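Local coordinates for protein Eps1p (Saccharomyces cerevisiae, PDB 4TW5) that is a yeast member of the thioredoxin superfamily, its modelled chain folding into two thioredoxin-like units, each built round a mixed beta-sheet, at residues A131-Q136 against T186-S191; D178-F183 against R231-A236; S118-N123 against S191-V196. All blocks are in the same frame, centred on the assembly; numbering follows the deposited sequence.

Contact 1: residues A131-Q136 against T186-S191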
loop_
_atom_site.group_PDB
_atom_site.type_symbol
_atom_site.label_atom_id
_atom_site.label_comp_id
_atom_site.label_asym_id
_atom_site.label_seq_id
_atom_site.Cartn_x
_atom_site.Cartn_y
_atom_site.Cartn_z
ATOM N N ALA A 131 -6.066 -10.779 -34.467
ATOM C CA ALA A 131 -4.914 -9.901 -34.293
ATOM C C ALA A 131 -4.396 -9.924 -32.862
ATOM O O ALA A 131 -5.141 -10.204 -31.915
ATOM C CB ALA A 131 -5.256 -8.519 -34.699
ATOM N N LYS A 132 -3.105 -9.672 -32.728
ATOM C CA LYS A 132 -2.459 -9.511 -31.432
ATOM C C LYS A 132 -2.766 -8.123 -30.872
ATOM O O LYS A 132 -3.003 -7.177 -31.630
ATOM C CB LYS A 132 -0.957 -9.696 -31.561
ATOM C CG LYS A 132 -0.235 -10.058 -30.285
ATOM C CD LYS A 132 1.114 -9.331 -30.226
ATOM C CE LYS A 132 1.869 -9.458 -31.529
ATOM N NZ LYS A 132 3.140 -8.663 -31.520
ATOM N N SER A 133 -2.788 -7.997 -29.550
ATOM C CA SER A 133 -2.802 -6.678 -28.944
ATOM C C SER A 133 -1.384 -6.123 -28.991
ATOM O O SER A 133 -0.426 -6.851 -28.736
ATOM C CB SER A 133 -3.324 -6.730 -27.514
ATOM O OG SER A 133 -3.153 -5.480 -26.871
ATOM N N GLU A 134 -1.236 -4.860 -29.372
ATOM C CA GLU A 134 0.084 -4.231 -29.361
ATOM C C GLU A 134 0.456 -3.717 -27.964
ATOM O O GLU A 134 1.611 -3.328 -27.743
ATOM C CB GLU A 134 0.154 -3.068 -30.368
ATOM C CG GLU A 134 0.053 -3.472 -31.855
ATOM C CD GLU A 134 0.973 -4.635 -32.228
ATOM O OE1 GLU A 134 2.183 -4.581 -31.919
ATOM O OE2 GLU A 134 0.486 -5.616 -32.833
ATOM N N SER A 135 -0.513 -3.728 -27.032
ATOM C CA SER A 135 -0.323 -3.178 -25.694
ATOM C C SER A 135 0.778 -3.911 -24.934
ATOM O O SER A 135 0.756 -5.113 -24.833
ATOM C CB SER A 135 -1.638 -3.247 -24.918
ATOM O OG SER A 135 -1.497 -2.858 -23.565
ATOM N N GLN A 136 1.754 -3.187 -24.400
ATOM C CA GLN A 136 2.870 -3.853 -23.719
ATOM C C GLN A 136 2.709 -3.976 -22.203
ATOM O O GLN A 136 2.182 -3.095 -21.529
ATOM C CB GLN A 136 4.174 -3.123 -24.027
ATOM C CG GLN A 136 4.595 -3.222 -25.480
ATOM C CD GLN A 136 5.693 -2.219 -25.845
ATOM O OE1 GLN A 136 5.416 -1.174 -26.447
ATOM N NE2 GLN A 136 6.937 -2.533 -25.481
ATOM N N THR A 186 -11.903 -2.358 -26.415
ATOM C CA THR A 186 -11.559 -0.983 -26.692
ATOM C C THR A 186 -10.054 -0.761 -26.605
ATOM O O THR A 186 -9.476 -0.126 -27.489
ATOM C CB THR A 186 -12.299 -0.049 -25.752
ATOM O OG1 THR A 186 -13.698 -0.275 -25.908
ATOM C CG2 THR A 186 -12.031 1.378 -26.095
ATOM N N TRP A 187 -9.411 -1.303 -25.572
ATOM C CA TRP A 187 -7.981 -1.097 -25.402
ATOM C C TRP A 187 -7.140 -1.745 -26.505
ATOM O O TRP A 187 -6.147 -1.172 -26.969
ATOM C CB TRP A 187 -7.528 -1.590 -24.043
ATOM C CG TRP A 187 -6.130 -1.217 -23.789
ATOM C CD1 TRP A 187 -5.065 -2.057 -23.695
ATOM C CD2 TRP A 187 -5.611 0.118 -23.657
ATOM N NE1 TRP A 187 -3.920 -1.340 -23.484
ATOM C CE2 TRP A 187 -4.214 0.001 -23.489
ATOM C CE3 TRP A 187 -6.191 1.397 -23.691
ATOM C CZ2 TRP A 187 -3.367 1.117 -23.326
ATOM C CZ3 TRP A 187 -5.338 2.536 -23.526
ATOM C CH2 TRP A 187 -3.944 2.369 -23.330
ATOM N N LYS A 188 -7.550 -2.931 -26.932
ATOM C CA LYS A 188 -6.891 -3.618 -28.018
ATOM C C LYS A 188 -7.002 -2.823 -29.324
ATOM O O LYS A 188 -6.031 -2.667 -30.040
ATOM C CB LYS A 188 -7.505 -5.009 -28.198
ATOM C CG LYS A 188 -6.860 -5.861 -29.275
ATOM C CD LYS A 188 -7.381 -7.267 -29.141
ATOM C CE LYS A 188 -6.764 -8.204 -30.142
ATOM N NZ LYS A 188 -7.242 -9.586 -29.904
ATOM N N ILE A 189 -8.183 -2.292 -29.610
ATOM C CA ILE A 189 -8.388 -1.528 -30.831
ATOM C C ILE A 189 -7.513 -0.245 -30.789
ATOM O O ILE A 189 -6.761 0.035 -31.726
ATOM C CB ILE A 189 -9.899 -1.186 -31.014
ATOM C CG1 ILE A 189 -10.720 -2.465 -31.160
ATOM C CG2 ILE A 189 -10.137 -0.318 -32.223
ATOM C CD1 ILE A 189 -12.230 -2.256 -31.054
ATOM N N ILE A 190 -7.551 0.460 -29.662
ATOM C CA ILE A 190 -6.690 1.606 -29.405
ATOM C C ILE A 190 -5.228 1.288 -29.593
ATOM O O ILE A 190 -4.481 2.129 -30.126
ATOM C CB ILE A 190 -6.904 2.141 -27.996
ATOM C CG1 ILE A 190 -8.314 2.703 -27.880
ATOM C CG2 ILE A 190 -5.865 3.172 -27.622
ATOM C CD1 ILE A 190 -8.761 2.920 -26.466
ATOM N N SER A 191 -4.780 0.122 -29.132
ATOM C CA SER A 191 -3.359 -0.189 -29.243
ATOM C C SER A 191 -2.948 -0.338 -30.711
ATOM O O SER A 191 -1.884 0.115 -31.111
ATOM C CB SER A 191 -2.997 -1.447 -28.477
ATOM O OG SER A 191 -3.405 -2.604 -29.176
#
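An ST turn in the loop that leads into the edge strand 136-137 is bound here to helix 180-196 of the second thioredoxin-like unit, through Ser133, Glu134 and Ser135 on the loop and Trp187, Lys188 and, one turn on, Ser191 of the helix. The turn itself is defined by Ser133 OG accepting from Ser135 N at 3.2 Å; the same hydroxyl is hydrogen-bonded to Ser168. At the middle of the turn Glu134 N donates to Ser191 OG over 3.1 Å, with an angle of 145° at the hydrogen. Ser191 is prepared for this role by its own helix: with chi1 at 77°, OG lies between its backbone N and carbonyl carbon and donates to Lys188 O at 2.8 Å, while the same oxygen accepts from the loop amide. The carboxylate of Glu134 leads away from the helix, while Glu134 CB passes Ser191 OG at 3.8 Å. Nearer the sheet, Trp187 NE1 donates to Ser135 OG at 2.9 Å, with 160° at the hydrogen. The hydroxyl sits at the edge of the indole and almost in its plane, a nearly straight arrangement, and it is also hydrogen-bonded to His203 of strand 200-205. Lys188 crosses to the other end of the loop with every torsion extended, its CG passing Ser133 CB at 4.0 Å. Its NZ makes a weak bond to Ala131 O (3.0 Å), while its stronger partner is Asp169, in a salt bridge, and Leu128 O accepts as well. Each of the three buried serine hydroxyls has at least two partners, which probably restricts its rotation and ties an irregular loop to the helix and, through His203, to the sheet.

Contact 2: residues D178-F183 against R231-A236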
loop_
_atom_site.group_PDB
_atom_site.type_symbol
_atom_site.label_atom_id
_atom_site.label_comp_id
_atom_site.label_asym_id
_atom_site.label_seq_id
_atom_site.Cartn_x
_atom_site.Cartn_y
_atom_site.Cartn_z
ATOM N N ASP A 178 -17.588 -3.331 -13.819
ATOM C CA ASP A 178 -18.556 -3.643 -14.854
ATOM C C ASP A 178 -18.031 -3.392 -16.264
ATOM O O ASP A 178 -18.381 -4.108 -17.196
ATOM C CB ASP A 178 -19.828 -2.822 -14.651
ATOM C CG ASP A 178 -20.571 -3.186 -13.373
ATOM O OD1 ASP A 178 -20.432 -4.335 -12.878
ATOM O OD2 ASP A 178 -21.280 -2.294 -12.853
ATOM N N LYS A 179 -17.195 -2.372 -16.413
ATOM C CA LYS A 179 -16.751 -1.943 -17.732
ATOM C C LYS A 179 -15.443 -2.583 -18.195
ATOM O O LYS A 179 -15.090 -2.445 -19.344
ATOM C CB LYS A 179 -16.622 -0.417 -17.765
ATOM C CG LYS A 179 -17.955 0.309 -17.608
ATOM C CD LYS A 179 -17.718 1.725 -17.066
ATOM C CE LYS A 179 -19.011 2.461 -16.791
ATOM N NZ LYS A 179 -18.727 3.686 -15.962
ATOM N N CYS A 180 -14.739 -3.283 -17.308
ATOM C CA CYS A 180 -13.420 -3.816 -17.621
ATOM C C CYS A 180 -13.368 -4.707 -18.882
ATOM O O CYS A 180 -12.429 -4.614 -19.686
ATOM C CB CYS A 180 -12.876 -4.607 -16.444
ATOM S SG CYS A 180 -12.068 -3.692 -15.134
ATOM N N HIS A 181 -14.352 -5.587 -19.034
ATOM C CA HIS A 181 -14.405 -6.497 -20.173
ATOM C C HIS A 181 -14.670 -5.759 -21.479
ATOM O O HIS A 181 -14.035 -6.026 -22.492
ATOM C CB HIS A 181 -15.477 -7.556 -19.954
ATOM C CG HIS A 181 -15.628 -8.505 -21.101
ATOM N ND1 HIS A 181 -14.859 -9.641 -21.231
ATOM C CD2 HIS A 181 -16.445 -8.475 -22.181
ATOM C CE1 HIS A 181 -15.207 -10.278 -22.335
ATOM N NE2 HIS A 181 -16.166 -9.590 -22.929
ATOM N N GLU A 182 -15.626 -4.838 -21.462
ATOM C CA GLU A 182 -15.879 -3.986 -22.617
ATOM C C GLU A 182 -14.583 -3.250 -22.999
ATOM O O GLU A 182 -14.241 -3.098 -24.176
ATOM C CB GLU A 182 -16.979 -2.963 -22.329
ATOM C CG GLU A 182 -17.472 -2.170 -23.558
ATOM C CD GLU A 182 -18.522 -1.106 -23.211
ATOM O OE1 GLU A 182 -18.402 -0.462 -22.148
ATOM O OE2 GLU A 182 -19.485 -0.916 -23.988
ATOM N N PHE A 183 -13.873 -2.760 -21.991
ATOM C CA PHE A 183 -12.714 -1.937 -22.276
ATOM C C PHE A 183 -11.535 -2.763 -22.785
ATOM O O PHE A 183 -10.624 -2.195 -23.381
ATOM C CB PHE A 183 -12.296 -1.122 -21.044
ATOM C CG PHE A 183 -11.404 0.061 -21.376
ATOM C CD1 PHE A 183 -11.909 1.147 -22.062
ATOM C CD2 PHE A 183 -10.058 0.058 -21.039
ATOM C CE1 PHE A 183 -11.098 2.217 -22.384
ATOM C CE2 PHE A 183 -9.232 1.140 -21.365
ATOM C CZ PHE A 183 -9.758 2.216 -22.032
ATOM N N ARG A 231 -15.578 0.201 -10.219
ATOM C CA ARG A 231 -14.344 0.849 -10.613
ATOM C C ARG A 231 -14.219 0.738 -12.126
ATOM O O ARG A 231 -14.815 -0.154 -12.749
ATOM C CB ARG A 231 -13.149 0.191 -9.929
ATOM C CG ARG A 231 -13.483 -0.332 -8.554
ATOM C CD ARG A 231 -12.344 -1.104 -7.969
ATOM N NE ARG A 231 -12.335 -2.500 -8.382
ATOM C CZ ARG A 231 -11.413 -3.352 -7.973
ATOM N NH1 ARG A 231 -10.453 -2.933 -7.162
ATOM N NH2 ARG A 231 -11.446 -4.607 -8.365
ATOM N N GLU A 232 -13.387 1.598 -12.696
ATOM C CA GLU A 232 -13.132 1.622 -14.131
ATOM C C GLU A 232 -11.652 1.589 -14.391
ATOM O O GLU A 232 -10.878 2.097 -13.589
ATOM C CB GLU A 232 -13.651 2.907 -14.771
ATOM C CG GLU A 232 -15.116 3.054 -14.993
ATOM C CD GLU A 232 -15.406 4.405 -15.603
ATOM O OE1 GLU A 232 -14.451 5.219 -15.639
ATOM O OE2 GLU A 232 -16.557 4.649 -16.053
ATOM N N PRO A 233 -11.253 1.047 -15.549
ATOM C CA PRO A 233 -9.830 1.114 -15.899
ATOM C C PRO A 233 -9.449 2.571 -16.165
ATOM O O PRO A 233 -10.308 3.385 -16.539
ATOM C CB PRO A 233 -9.730 0.240 -17.155
ATOM C CG PRO A 233 -11.033 -0.565 -17.160
ATOM C CD PRO A 233 -12.044 0.317 -16.548
ATOM N N LYS A 234 -8.208 2.937 -15.887
ATOM C CA LYS A 234 -7.795 4.315 -16.153
ATOM C C LYS A 234 -6.772 4.357 -17.272
ATOM O O LYS A 234 -6.075 3.381 -17.505
ATOM C CB LYS A 234 -7.233 4.963 -14.892
ATOM C CG LYS A 234 -8.240 4.981 -13.758
ATOM C CD LYS A 234 -9.399 5.901 -14.051
ATOM C CE LYS A 234 -10.213 6.083 -12.769
ATOM N NZ LYS A 234 -11.292 7.106 -12.898
ATOM N N VAL A 235 -6.698 5.500 -17.952
ATOM C CA VAL A 235 -5.779 5.739 -19.046
ATOM C C VAL A 235 -5.034 7.057 -18.842
ATOM O O VAL A 235 -5.658 8.066 -18.503
ATOM C CB VAL A 235 -6.525 5.777 -20.411
ATOM C CG1 VAL A 235 -5.585 6.189 -21.565
ATOM C CG2 VAL A 235 -7.184 4.445 -20.708
ATOM N N ALA A 236 -3.716 7.045 -19.069
ATOM C CA ALA A 236 -2.872 8.246 -18.993
ATOM C C ALA A 236 -1.811 8.293 -20.117
ATOM O O ALA A 236 -1.296 7.266 -20.544
ATOM C CB ALA A 236 -2.191 8.310 -17.652
HETATM O O HOH W 1 -16.589 -0.145 -14.589
#
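Lys179 and Glu232 each place CG opposite the carbonyl carbon, beside the backbone N (chi1 -66° and -76°), and both chains then run extended until Lys179 NZ meets Glu232 OE2 in a salt bridge. The two side chains cross at a slant, and the lysine's aliphatic part takes part too, CD lying 3.6 Å from Glu232 CG. The modelled 2.4 Å between Lys179 NZ and Glu232 OE2 is too short to be taken literally, so the pairing is clearer than its exact length. Lys179 also has a cation-pi partner in Tyr254, against which Glu232 packs. Phe183 is turned by a chi1 of -161°, CG opposite its backbone N, and this carries the ring along the 231-236 segment: CD2 reaches Pro233 CB at 3.9 Å, while CZ at the far end meets Val235 CG2 at 3.7 Å. Both groups approach the ring obliquely. The arrangement corresponds to the CXXC region of thioredoxin-fold proteins. Cys180 closes a Cys-Asp-Lys-Cys sequence through its disulfide to Cys177, at the head of helix 180-196, and Pro233 stands just before strand 234-238, where thioredoxins carry their cis-proline. Here Glu232 CA and Pro233 CA are 3.8 Å apart, which indicates a trans peptide instead, yet the proline still packs against one sulfur of the disulfide, with Pro233 CG 3.9 Å from Cys180 SG. Pro233 also touches Trp160 of strand 155-160, and Tyr261 of helix 259-265 meets the Phe183 ring edge-to-face. A water links the backbones at the outer end: it accepts from Lys179 N at 2.9 Å and donates to Arg231 O at 2.6 Å. Arg231 starts its side chain away from segment 178-183, and its guanidinium donates to Lys175 O.

Contact 3: residues S118-N123 against S191-V196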
loop_
_atom_site.group_PDB
_atom_site.type_symbol
_atom_site.label_atom_id
_atom_site.label_comp_id
_atom_site.label_asym_id
_atom_site.label_seq_id
_atom_site.Cartn_x
_atom_site.Cartn_y
_atom_site.Cartn_z
ATOM N N SER A 118 -8.676 1.245 -40.806
ATOM C CA SER A 118 -8.713 -0.138 -41.249
ATOM C C SER A 118 -8.553 -1.087 -40.060
ATOM O O SER A 118 -8.940 -2.244 -40.129
ATOM C CB SER A 118 -7.630 -0.422 -42.293
ATOM O OG SER A 118 -6.428 -0.773 -41.657
ATOM N N MET A 119 -8.007 -0.592 -38.958
ATOM C CA MET A 119 -7.781 -1.463 -37.812
ATOM C C MET A 119 -8.886 -1.385 -36.777
ATOM O O MET A 119 -8.793 -1.987 -35.717
ATOM C CB MET A 119 -6.446 -1.147 -37.166
ATOM C CG MET A 119 -5.349 -2.030 -37.704
ATOM S SD MET A 119 -3.843 -1.237 -37.313
ATOM C CE MET A 119 -2.787 -2.549 -36.733
ATOM N N ASP A 120 -9.922 -0.619 -37.077
ATOM C CA ASP A 120 -11.141 -0.651 -36.297
ATOM C C ASP A 120 -12.047 -1.771 -36.831
ATOM O O ASP A 120 -12.650 -1.625 -37.892
ATOM C CB ASP A 120 -11.809 0.724 -36.359
ATOM C CG ASP A 120 -12.954 0.881 -35.378
ATOM O OD1 ASP A 120 -13.619 -0.128 -34.987
ATOM O OD2 ASP A 120 -13.181 2.050 -34.998
ATOM N N PRO A 121 -12.195 -2.865 -36.058
ATOM C CA PRO A 121 -12.917 -4.058 -36.514
ATOM C C PRO A 121 -14.368 -3.761 -36.787
ATOM O O PRO A 121 -14.977 -4.488 -37.556
ATOM C CB PRO A 121 -12.781 -5.039 -35.348
ATOM C CG PRO A 121 -11.732 -4.471 -34.467
ATOM C CD PRO A 121 -11.792 -2.993 -34.650
ATOM N N ASN A 122 -14.916 -2.727 -36.151
ATOM C CA ASN A 122 -16.332 -2.404 -36.315
ATOM C C ASN A 122 -16.640 -1.793 -37.685
ATOM O O ASN A 122 -17.788 -1.805 -38.122
ATOM C CB ASN A 122 -16.785 -1.407 -35.231
ATOM C CG ASN A 122 -16.499 -1.896 -33.804
ATOM O OD1 ASN A 122 -17.151 -2.825 -33.312
ATOM N ND2 ASN A 122 -15.515 -1.265 -33.136
ATOM N N ASN A 123 -15.613 -1.284 -38.373
ATOM C CA ASN A 123 -15.817 -0.594 -39.645
ATOM C C ASN A 123 -16.178 -1.579 -40.756
ATOM O O ASN A 123 -17.029 -1.303 -41.610
ATOM C CB ASN A 123 -14.592 0.243 -40.022
ATOM C CG ASN A 123 -14.528 1.575 -39.245
ATOM O OD1 ASN A 123 -15.545 2.082 -38.785
ATOM N ND2 ASN A 123 -13.336 2.149 -39.137
ATOM N N SER A 191 -4.780 0.122 -29.132
ATOM C CA SER A 191 -3.359 -0.189 -29.243
ATOM C C SER A 191 -2.948 -0.338 -30.711
ATOM O O SER A 191 -1.884 0.115 -31.111
ATOM C CB SER A 191 -2.997 -1.447 -28.477
ATOM O OG SER A 191 -3.405 -2.604 -29.176
ATOM N N ARG A 192 -3.810 -0.945 -31.515
ATOM C CA ARG A 192 -3.465 -1.174 -32.904
ATOM C C ARG A 192 -3.560 0.125 -33.709
ATOM O O ARG A 192 -2.740 0.366 -34.552
ATOM C CB ARG A 192 -4.356 -2.256 -33.502
ATOM C CG ARG A 192 -3.926 -3.670 -33.083
ATOM C CD ARG A 192 -4.932 -4.772 -33.485
ATOM N NE ARG A 192 -5.307 -4.855 -34.904
ATOM C CZ ARG A 192 -4.524 -5.313 -35.877
ATOM N NH1 ARG A 192 -3.303 -5.736 -35.609
ATOM N NH2 ARG A 192 -4.977 -5.374 -37.119
ATOM N N GLN A 193 -4.544 0.962 -33.436
ATOM C CA GLN A 193 -4.663 2.217 -34.161
ATOM C C GLN A 193 -3.481 3.152 -33.860
ATOM O O GLN A 193 -2.929 3.766 -34.766
ATOM C CB GLN A 193 -6.001 2.888 -33.824
ATOM C CG GLN A 193 -7.212 2.157 -34.417
ATOM C CD GLN A 193 -8.510 2.905 -34.176
ATOM O OE1 GLN A 193 -8.798 3.300 -33.057
ATOM N NE2 GLN A 193 -9.296 3.103 -35.221
ATOM N N LEU A 194 -3.046 3.194 -32.601
ATOM C CA LEU A 194 -1.945 4.057 -32.209
ATOM C C LEU A 194 -0.622 3.537 -32.730
ATOM O O LEU A 194 0.352 4.293 -32.835
ATOM C CB LEU A 194 -1.872 4.220 -30.692
ATOM C CG LEU A 194 -2.927 5.184 -30.154
ATOM C CD1 LEU A 194 -2.821 5.339 -28.632
ATOM C CD2 LEU A 194 -2.851 6.535 -30.857
ATOM N N ALA A 195 -0.563 2.247 -33.016
ATOM C CA ALA A 195 0.654 1.678 -33.560
ATOM C C ALA A 195 1.013 2.257 -34.956
ATOM O O ALA A 195 2.183 2.352 -35.293
ATOM C CB ALA A 195 0.532 0.165 -33.630
ATOM N N VAL A 196 0.008 2.648 -35.738
ATOM C CA VAL A 196 0.215 3.286 -37.048
ATOM C C VAL A 196 0.945 4.599 -36.864
ATOM O O VAL A 196 1.795 4.980 -37.673
ATOM C CB VAL A 196 -1.128 3.542 -37.792
ATOM C CG1 VAL A 196 -0.956 4.535 -38.956
ATOM C CG2 VAL A 196 -1.721 2.240 -38.280
HETATM O O HOH W 2 -7.560 -5.065 -36.123
HETATM O O HOH W 3 -11.746 4.017 -35.431
#
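The turn between helices 107-118 and 121-124 comes nearest to helix 180-196 at Met119 and Gln193, whose CA atoms are 6.0 Å apart. Met119 points its side chain at the helix and crosses that of Arg192 at about a right angle. A bend at chi3 of Arg192 (55°) turns the guanidinium so that one face receives Met119 CE, which stands over its centre, 3.4 Å from Arg192 CZ. Further along, Met119 SD touches Val196 CG2 at 4.2 Å. A water accepts from Arg192 NE at 2.6 Å and gives a weak bond to Met119 O. Beside it, Asp120 CB lies 3.6 Å from Gln193 NE2, which donates to a second water next to the carboxylate and also to Arg116 O; Gln193 OE1 is bound to Ser258. Asp120 is the N-cap of helix 121-124, its OD1 accepting from both Asn122 N (3.1 Å) and Asn122 ND2 (2.9 Å). Asp120 OD1 is thus held by its own helix start; across the segments the direct contact is chiefly methionine over a cationic plane, with water carrying polar links.

How the contacts relate
Helix 180-196 supplies one side of all three contacts, and their chemistry changes along it. Contact 2, at its head beside the disulfide, is mainly apolar and sulfur packing with a charged pair at its more exposed side. Contact 1, midway, is likewise largely buried but depends on serine hydroxyls; the two meet where Trp187 CZ3 lies 3.9 Å from Val235 CG2. Contact 3, near the tail, is only partly buried, with water bridges beside the methionine-arginine packing, and joins the helix to the connection from the first unit. It shares Ser191 with contact 1, and Ala131 CB packs on Arg192 CZ at 3.5 Å. Contacts 2 and 3 do not touch, their nearest atoms being about 8 Å apart.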